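Long-range contacts in uncharacterized protein (Brachypodium distachyon, PDB 4ME2), which probably binds RNA in a sequence-specific way, as a chloroplast pentatricopeptide repeat protein built from a row of helix-turn-helix units: residues R82-L86 and V107-W113; P116-Y121 and F146-K150; A184-W188 and E222-V226. All blocks are in the same frame, centred on the assembly; numbering follows the deposited sequence.

Contact 1: R82-L86 and V107-W113; sequences RADLL and VARAEPW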
loop_
_atom_site.group_PDB
_atom_site.type_symbol
_atom_site.label_atom_id
_atom_site.label_comp_id
_atom_site.label_asym_id
_atom_site.label_seq_id
_atom_site.Cartn_x
_atom_site.Cartn_y
_atom_site.Cartn_z
ATOM N N ARG A 82 -18.035 8.807 3.971
ATOM C CA ARG A 82 -17.175 7.624 4.023
ATOM C C ARG A 82 -17.719 6.448 3.219
ATOM O O ARG A 82 -17.040 5.937 2.335
ATOM C CB ARG A 82 -16.942 7.171 5.471
ATOM C CG ARG A 82 -15.958 6.012 5.611
ATOM C CD ARG A 82 -16.039 5.365 6.992
ATOM N NE ARG A 82 -17.415 4.964 7.279
ATOM C CZ ARG A 82 -17.977 3.822 6.886
ATOM N NH1 ARG A 82 -17.279 2.921 6.204
ATOM N NH2 ARG A 82 -19.243 3.576 7.182
ATOM N N ALA A 83 -18.934 6.019 3.545
ATOM C CA ALA A 83 -19.509 4.821 2.938
ATOM C C ALA A 83 -19.554 4.930 1.415
ATOM O O ALA A 83 -19.205 3.981 0.713
ATOM C CB ALA A 83 -20.896 4.540 3.506
ATOM N N ASP A 84 -19.972 6.090 0.918
ATOM C CA ASP A 84 -20.069 6.321 -0.522
ATOM C C ASP A 84 -18.691 6.388 -1.184
ATOM O O ASP A 84 -18.502 5.878 -2.295
ATOM C CB ASP A 84 -20.879 7.586 -0.807
ATOM C CG ASP A 84 -22.330 7.471 -0.342
ATOM O OD1 ASP A 84 -22.945 6.402 -0.537
ATOM O OD2 ASP A 84 -22.856 8.451 0.227
ATOM N N LEU A 85 -17.722 7.001 -0.508
ATOM C CA LEU A 85 -16.372 7.067 -1.068
ATOM C C LEU A 85 -15.766 5.674 -1.219
ATOM O O LEU A 85 -15.213 5.334 -2.270
ATOM C CB LEU A 85 -15.453 7.959 -0.223
ATOM C CG LEU A 85 -14.012 8.091 -0.747
ATOM C CD1 LEU A 85 -13.983 8.529 -2.204
ATOM C CD2 LEU A 85 -13.184 9.050 0.095
ATOM N N LEU A 86 -15.859 4.874 -0.163
ATOM C CA LEU A 86 -15.329 3.522 -0.194
ATOM C C LEU A 86 -16.080 2.649 -1.202
ATOM O O LEU A 86 -15.480 1.767 -1.809
ATOM C CB LEU A 86 -15.348 2.898 1.205
ATOM C CG LEU A 86 -14.487 3.598 2.265
ATOM C CD1 LEU A 86 -14.744 2.998 3.639
ATOM C CD2 LEU A 86 -13.006 3.526 1.922
ATOM N N VAL A 107 -7.766 9.887 -2.054
ATOM C CA VAL A 107 -8.771 10.787 -1.494
ATOM C C VAL A 107 -9.166 10.269 -0.108
ATOM O O VAL A 107 -9.199 11.038 0.852
ATOM C CB VAL A 107 -10.016 10.934 -2.395
ATOM C CG1 VAL A 107 -11.061 11.813 -1.723
ATOM C CG2 VAL A 107 -9.643 11.533 -3.751
ATOM N N ALA A 108 -9.442 8.970 0.009
ATOM C CA ALA A 108 -9.835 8.398 1.307
ATOM C C ALA A 108 -8.756 8.614 2.371
ATOM O O ALA A 108 -9.062 8.902 3.535
ATOM C CB ALA A 108 -10.157 6.918 1.167
ATOM N N ARG A 109 -7.497 8.481 1.960
ATOM C CA ARG A 109 -6.368 8.545 2.893
ATOM C C ARG A 109 -6.265 9.897 3.608
ATOM O O ARG A 109 -5.675 9.973 4.683
ATOM C CB ARG A 109 -5.052 8.226 2.173
ATOM C CG ARG A 109 -4.881 6.769 1.739
ATOM C CD ARG A 109 -3.519 6.518 1.090
ATOM N NE ARG A 109 -2.473 7.058 1.954
ATOM C CZ ARG A 109 -1.808 8.187 1.734
ATOM N NH1 ARG A 109 -2.015 8.893 0.632
ATOM N NH2 ARG A 109 -0.915 8.608 2.622
ATOM N N ALA A 110 -6.836 10.944 3.016
ATOM C CA ALA A 110 -6.796 12.293 3.594
ATOM C C ALA A 110 -8.013 12.618 4.467
ATOM O O ALA A 110 -8.080 13.700 5.069
ATOM C CB ALA A 110 -6.649 13.337 2.502
ATOM N N GLU A 111 -8.974 11.700 4.526
ATOM C CA GLU A 111 -10.205 11.930 5.286
ATOM C C GLU A 111 -10.019 11.689 6.780
ATOM O O GLU A 111 -9.256 10.807 7.178
ATOM C CB GLU A 111 -11.361 11.071 4.759
ATOM C CG GLU A 111 -11.868 11.483 3.384
ATOM C CD GLU A 111 -12.366 12.920 3.345
ATOM O OE1 GLU A 111 -13.559 13.151 3.615
ATOM O OE2 GLU A 111 -11.568 13.824 3.036
ATOM N N PRO A 112 -10.735 12.465 7.611
ATOM C CA PRO A 112 -10.626 12.338 9.065
ATOM C C PRO A 112 -10.935 10.942 9.607
ATOM O O PRO A 112 -10.404 10.572 10.649
ATOM C CB PRO A 112 -11.667 13.334 9.584
ATOM C CG PRO A 112 -11.804 14.341 8.500
ATOM C CD PRO A 112 -11.632 13.568 7.221
ATOM N N TRP A 113 -11.787 10.180 8.924
ATOM C CA TRP A 113 -12.167 8.846 9.390
ATOM C C TRP A 113 -11.203 7.746 9.012
ATOM O O TRP A 113 -11.329 6.610 9.486
ATOM C CB TRP A 113 -13.582 8.507 8.923
ATOM C CG TRP A 113 -13.807 8.783 7.465
ATOM C CD1 TRP A 113 -14.464 9.868 6.897
ATOM C CD2 TRP A 113 -13.355 7.970 6.334
ATOM N NE1 TRP A 113 -14.464 9.773 5.523
ATOM C CE2 TRP A 113 -13.816 8.659 5.125
ATOM C CE3 TRP A 113 -12.659 6.773 6.211
ATOM C CZ2 TRP A 113 -13.571 8.152 3.853
ATOM C CZ3 TRP A 113 -12.414 6.271 4.924
ATOM C CH2 TRP A 113 -12.863 6.946 3.776
#

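Contact 2: P116-Y121 and F146-K150; sequences PDPELY and FIEEK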
loop_
_atom_site.group_PDB
_atom_site.type_symbol
_atom_site.label_atom_id
_atom_site.label_comp_id
_atom_site.label_asym_id
_atom_site.label_seq_id
_atom_site.Cartn_x
_atom_site.Cartn_y
_atom_site.Cartn_z
ATOM N N PRO A 116 -5.255 3.539 8.282
ATOM C CA PRO A 116 -4.369 2.757 7.417
ATOM C C PRO A 116 -4.553 1.259 7.629
ATOM O O PRO A 116 -4.553 0.785 8.770
ATOM C CB PRO A 116 -2.970 3.189 7.863
ATOM C CG PRO A 116 -3.162 4.561 8.409
ATOM C CD PRO A 116 -4.511 4.543 9.064
ATOM N N ASP A 117 -4.732 0.535 6.530
ATOM C CA ASP A 117 -4.896 -0.906 6.562
ATOM C C ASP A 117 -3.930 -1.486 5.537
ATOM O O ASP A 117 -4.157 -1.351 4.333
ATOM C CB ASP A 117 -6.348 -1.282 6.239
ATOM C CG ASP A 117 -6.581 -2.786 6.187
ATOM O OD1 ASP A 117 -5.697 -3.568 6.593
ATOM O OD2 ASP A 117 -7.673 -3.189 5.735
ATOM N N PRO A 118 -2.837 -2.111 6.009
ATOM C CA PRO A 118 -1.874 -2.693 5.075
ATOM C C PRO A 118 -2.483 -3.779 4.191
ATOM O O PRO A 118 -1.977 -4.030 3.102
ATOM C CB PRO A 118 -0.800 -3.292 5.992
ATOM C CG PRO A 118 -0.941 -2.565 7.284
ATOM C CD PRO A 118 -2.395 -2.243 7.412
ATOM N N GLU A 119 -3.548 -4.424 4.657
ATOM C CA GLU A 119 -4.200 -5.461 3.866
ATOM C C GLU A 119 -4.950 -4.859 2.675
ATOM O O GLU A 119 -4.976 -5.451 1.593
ATOM C CB GLU A 119 -5.115 -6.335 4.739
ATOM C CG GLU A 119 -5.643 -7.570 4.026
ATOM C CD GLU A 119 -6.128 -8.651 4.974
ATOM O OE1 GLU A 119 -6.088 -8.439 6.205
ATOM O OE2 GLU A 119 -6.545 -9.718 4.482
ATOM N N LEU A 120 -5.539 -3.681 2.865
ATOM C CA LEU A 120 -6.177 -2.977 1.757
ATOM C C LEU A 120 -5.104 -2.576 0.751
ATOM O O LEU A 120 -5.264 -2.762 -0.465
ATOM C CB LEU A 120 -6.929 -1.739 2.247
ATOM C CG LEU A 120 -7.570 -0.886 1.147
ATOM C CD1 LEU A 120 -8.503 -1.717 0.270
ATOM C CD2 LEU A 120 -8.305 0.301 1.752
ATOM N N TYR A 121 -3.998 -2.045 1.259
ATOM C CA TYR A 121 -2.877 -1.725 0.379
ATOM C C TYR A 121 -2.393 -2.968 -0.375
ATOM O O TYR A 121 -2.060 -2.890 -1.560
ATOM C CB TYR A 121 -1.726 -1.070 1.146
ATOM C CG TYR A 121 -2.052 0.283 1.752
ATOM C CD1 TYR A 121 -3.067 1.097 1.226
ATOM C CD2 TYR A 121 -1.337 0.755 2.852
ATOM C CE1 TYR A 121 -3.352 2.339 1.783
ATOM C CE2 TYR A 121 -1.613 1.997 3.412
ATOM C CZ TYR A 121 -2.620 2.782 2.885
ATOM O OH TYR A 121 -2.891 4.015 3.450
ATOM N N PHE A 146 2.334 5.091 2.854
ATOM C CA PHE A 146 1.988 4.269 4.003
ATOM C C PHE A 146 3.013 4.473 5.113
ATOM O O PHE A 146 2.649 4.703 6.263
ATOM C CB PHE A 146 1.913 2.796 3.590
ATOM C CG PHE A 146 1.847 1.830 4.745
ATOM C CD1 PHE A 146 0.913 1.993 5.769
ATOM C CD2 PHE A 146 2.696 0.730 4.790
ATOM C CE1 PHE A 146 0.845 1.090 6.822
ATOM C CE2 PHE A 146 2.631 -0.182 5.836
ATOM C CZ PHE A 146 1.706 0.001 6.855
ATOM N N ILE A 147 4.293 4.405 4.763
ATOM C CA ILE A 147 5.346 4.556 5.768
ATOM C C ILE A 147 5.262 5.941 6.408
ATOM O O ILE A 147 5.331 6.069 7.633
ATOM C CB ILE A 147 6.748 4.260 5.189
ATOM C CG1 ILE A 147 6.840 2.783 4.797
ATOM C CG2 ILE A 147 7.841 4.598 6.198
ATOM C CD1 ILE A 147 8.067 2.423 3.983
ATOM N N GLU A 148 5.076 6.961 5.573
ATOM C CA GLU A 148 4.960 8.340 6.050
ATOM C C GLU A 148 3.740 8.538 6.950
ATOM O O GLU A 148 3.858 9.112 8.037
ATOM C CB GLU A 148 4.945 9.335 4.885
ATOM C CG GLU A 148 4.556 10.752 5.302
ATOM C CD GLU A 148 5.207 11.839 4.460
ATOM O OE1 GLU A 148 5.914 11.514 3.483
ATOM O OE2 GLU A 148 5.017 13.033 4.790
ATOM N N GLU A 149 2.574 8.059 6.518
ATOM C CA GLU A 149 1.369 8.251 7.325
ATOM C C GLU A 149 1.482 7.596 8.704
ATOM O O GLU A 149 0.874 8.059 9.663
ATOM C CB GLU A 149 0.098 7.801 6.590
ATOM C CG GLU A 149 -0.092 6.296 6.487
ATOM C CD GLU A 149 -1.142 5.885 5.468
ATOM O OE1 GLU A 149 -1.812 6.764 4.889
ATOM O OE2 GLU A 149 -1.303 4.670 5.255
ATOM N N LYS A 150 2.278 6.535 8.809
ATOM C CA LYS A 150 2.506 5.890 10.097
ATOM C C LYS A 150 3.506 6.680 10.929
ATOM O O LYS A 150 3.240 7.012 12.081
ATOM C CB LYS A 150 3.010 4.459 9.904
ATOM C CG LYS A 150 2.065 3.559 9.129
ATOM C CD LYS A 150 0.854 3.152 9.951
ATOM C CE LYS A 150 1.255 2.232 11.095
ATOM N NZ LYS A 150 0.063 1.672 11.788
HETATM O O HOH W 1 -1.330 0.442 9.748
#

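Contact 3: A184-W188 and E222-V226; sequences ARAAW and EAAEV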
loop_
_atom_site.group_PDB
_atom_site.type_symbol
_atom_site.label_atom_id
_atom_site.label_comp_id
_atom_site.label_asym_id
_atom_site.label_seq_id
_atom_site.Cartn_x
_atom_site.Cartn_y
_atom_site.Cartn_z
ATOM N N ALA A 184 10.658 -4.796 -5.277
ATOM C CA ALA A 184 11.651 -5.199 -4.287
ATOM C C ALA A 184 12.036 -4.085 -3.329
ATOM O O ALA A 184 12.072 -4.290 -2.115
ATOM C CB ALA A 184 12.885 -5.745 -4.983
ATOM N N ARG A 185 12.338 -2.913 -3.876
ATOM C CA ARG A 185 12.712 -1.775 -3.048
ATOM C C ARG A 185 11.584 -1.394 -2.087
ATOM O O ARG A 185 11.836 -1.129 -0.906
ATOM C CB ARG A 185 13.108 -0.582 -3.931
ATOM C CG ARG A 185 13.519 0.668 -3.165
ATOM C CD ARG A 185 14.674 0.408 -2.208
ATOM N NE ARG A 185 15.869 -0.084 -2.893
ATOM C CZ ARG A 185 16.916 -0.628 -2.285
ATOM N NH1 ARG A 185 16.935 -0.755 -0.965
ATOM N NH2 ARG A 185 17.951 -1.049 -3.005
ATOM N N ALA A 186 10.354 -1.366 -2.600
ATOM C CA ALA A 186 9.171 -1.091 -1.780
ATOM C C ALA A 186 9.037 -2.100 -0.633
ATOM O O ALA A 186 8.799 -1.712 0.514
ATOM C CB ALA A 186 7.906 -1.064 -2.634
ATOM N N ALA A 187 9.207 -3.386 -0.938
ATOM C CA ALA A 187 9.142 -4.422 0.097
ATOM C C ALA A 187 10.234 -4.195 1.153
ATOM O O ALA A 187 9.976 -4.229 2.367
ATOM C CB ALA A 187 9.258 -5.813 -0.525
ATOM N N TRP A 188 11.453 -3.944 0.691
ATOM C CA TRP A 188 12.537 -3.635 1.605
ATOM C C TRP A 188 12.206 -2.441 2.476
ATOM O O TRP A 188 12.437 -2.471 3.690
ATOM C CB TRP A 188 13.835 -3.412 0.848
ATOM C CG TRP A 188 14.903 -2.937 1.770
ATOM C CD1 TRP A 188 15.405 -1.650 1.897
ATOM C CD2 TRP A 188 15.581 -3.722 2.793
ATOM N NE1 TRP A 188 16.353 -1.600 2.881
ATOM C CE2 TRP A 188 16.511 -2.810 3.453
ATOM C CE3 TRP A 188 15.537 -5.050 3.190
ATOM C CZ2 TRP A 188 17.340 -3.228 4.480
ATOM C CZ3 TRP A 188 16.379 -5.463 4.223
ATOM C CH2 TRP A 188 17.257 -4.573 4.852
ATOM N N GLU A 222 20.283 -6.406 0.332
ATOM C CA GLU A 222 19.082 -6.496 1.159
ATOM C C GLU A 222 18.827 -7.950 1.530
ATOM O O GLU A 222 18.488 -8.252 2.670
ATOM C CB GLU A 222 17.873 -5.896 0.434
ATOM C CG GLU A 222 17.884 -4.372 0.326
ATOM C CD GLU A 222 18.800 -3.832 -0.764
ATOM O OE1 GLU A 222 19.277 -4.612 -1.617
ATOM O OE2 GLU A 222 19.042 -2.607 -0.767
ATOM N N ALA A 223 19.014 -8.853 0.572
ATOM C CA ALA A 223 18.892 -10.283 0.849
ATOM C C ALA A 223 19.832 -10.701 1.973
ATOM O O ALA A 223 19.453 -11.447 2.876
ATOM C CB ALA A 223 19.170 -11.094 -0.406
ATOM N N ALA A 224 21.064 -10.202 1.919
ATOM C CA ALA A 224 22.058 -10.545 2.925
ATOM C C ALA A 224 21.664 -10.032 4.315
ATOM O O ALA A 224 21.906 -10.706 5.312
ATOM C CB ALA A 224 23.425 -10.018 2.517
ATOM N N GLU A 225 21.052 -8.847 4.369
ATOM C CA GLU A 225 20.549 -8.293 5.628
ATOM C C GLU A 225 19.474 -9.205 6.215
ATOM O O GLU A 225 19.516 -9.547 7.398
ATOM C CB GLU A 225 19.972 -6.889 5.428
ATOM C CG GLU A 225 20.950 -5.841 4.921
ATOM C CD GLU A 225 21.726 -5.156 6.028
ATOM O OE1 GLU A 225 22.262 -4.067 5.767
ATOM O OE2 GLU A 225 21.799 -5.684 7.154
ATOM N N VAL A 226 18.519 -9.604 5.380
ATOM C CA VAL A 226 17.433 -10.466 5.839
ATOM C C VAL A 226 17.976 -11.815 6.306
ATOM O O VAL A 226 17.555 -12.332 7.342
ATOM C CB VAL A 226 16.351 -10.685 4.765
ATOM C CG1 VAL A 226 15.225 -11.537 5.337
ATOM C CG2 VAL A 226 15.802 -9.359 4.258
#

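Contact 1: R82-L86 and V107-W113
The first torsions of R82 and W113 bring the two side chains together: the indole CG sits between the backbone N and the carbonyl carbon (chi1 48°), and R82 sends its CG trans to the backbone N (chi1 -175°), which runs its methylenes over one face of the indole. The setting is the helical-repeat architecture of a pentatricopeptide repeat protein, where the first turn of helix 82-94 packs against the C-terminal end of helix 98-109 and the loop that leaves it. R82 CG lies over the six-membered ring in a CH-pi contact, while CB of R82 stands 3.6 Å from W113 NE1 and its CD 3.7 Å from W113 CE3. The aliphatic part of the arginine does the touching; beyond it the chain bends at chi3 and carries the guanidinium away, its plane perpendicular to that of the indole. Both faces of the indole are thus covered in part, one by R82 and the opposite one, toward its rim, by E111 CB and A108 O.

The two leucines pack against the benzo end of the indole. L86 brings CD2 to 3.9 Å from W113 CH2, approaching obliquely. L85 is the buried centre of the apolar patch, and its branch CD2 does all the work here, with L77 of helix 66-77 and L80 adding to its surroundings. Replacing W113 by an alanine is likely to leave the R82 methylenes without the surface they lie on and to open a gap beside the ends of L85 and L86. The contact is held by packing alone. L85 CD2 touches the ring edge 3.9 Å from W113 CZ2, reaches V107 CG1 at the same separation, and comes within 3.6 Å of A108 CA.

Contact 2: P116-Y121 and F146-K150
F146, the first residue of 146-150 to meet 116-121, holds its ring against three side chains of the opposing segment. The edge of Y121 is turned toward its face in an offset edge-to-face pair, with centroids 5.4 Å apart and planes at 69°, and Y121 CE2 is 3.5 Å from F146 CD1. P118, in the first turn of helix 118-126, places its CG 3.7 Å from F146 CZ, and P116 CB lies more distantly at the ring edge. L171 and L174 of helix 168-180 also touch F146, so the ring is packed where helices 118-126, 133-151 and 168-180 come together in the pentatricopeptide repeat array.

One turn later comes E149. A first torsion of 74° folds its CG over its own backbone, and the chain is extended beyond; it and Y121 come from opposite directions, with ring and carboxylate planes 23° apart. Y121 OH donates a very short bond of 2.5 Å to E149 OE2, which lies near the ring plane and also rests 3.4 Å from P116 CB.

K150 curls back so that NZ donates to a water 2.8 Å away, which in turn makes a weak bond to P116 O; the strongest polar partner of K150 NZ is E166, in a salt bridge.

E149 therefore has both oxygens engaged, OE2 by the phenol and OE1 by R109 in a salt bridge. That nearby positive charge probably favours the ionised carboxylate. Bonds to E149 and Y114 hold the Y121 hydroxyl, while packing on F146 limits the turning of the ring.

Contact 3: A184-W188 and E222-V226
R185 grips E222 end-on, with both terminal nitrogens directed at one carboxylate oxygen: R185 NH1 is 2.8 Å and NH2 2.9 Å from E222 OE2. The bonds of this salt bridge are bent, and both donors reach OE2 from the same face of the carboxylate, whose plane stands 76° from the guanidinium. Although the CB of R185 points away from helix 220-236, bends at chi2 and chi3 bring the charged group back to it.

Inward from the charges, the stem of the same glutamate lies on W188. E222 CG rests over the five-membered ring as a CH-pi contact, 3.6 Å from its centroid, so one side chain serves both partners. The far end of the indole reaches E225, whose CB is 3.6 Å from W188 CH2, and V226 CG2 sits at the ring edge, 3.9 Å from W188 CZ3. The carboxylate of E225 turns to R196 in a salt bridge.

This is interhelix packing in the all-helical pentatricopeptide repeat array, joining helices 184-197 and 220-236 near the C-terminal end of the chain. The axes of segments 184-188 and 222-226 approach to 12.0 Å, at 33° between their directions, a spacing bridged by the long side chains. Helix 204-216 packs beside them, with M214 on E222 and M210 and A211 on V226, while helix 168-180 packs on another side of helix 184-197.

How the contacts relate
The three contacts follow one another along the chain, each closing before the next opens, as expected of a solenoid-like row of helical repeats. Contact 1, on helices 82-94 and 98-109, has its centre about 14 Å from that of contact 2 and is directly joined to it, since R109 at the end of helix 98-109 forms a salt bridge with E149 of helix 133-151. Contact 3, between helices 184-197 and 220-236, lies about 19 Å from contact 2 centre to centre; their nearest atoms are about 5 Å apart without touching. The centres of contacts 1 and 3 are about 32 Å apart, on opposite sides of the chain's centre. Successive helices joined in this way form the scaffold that probably presents the RNA-binding surface.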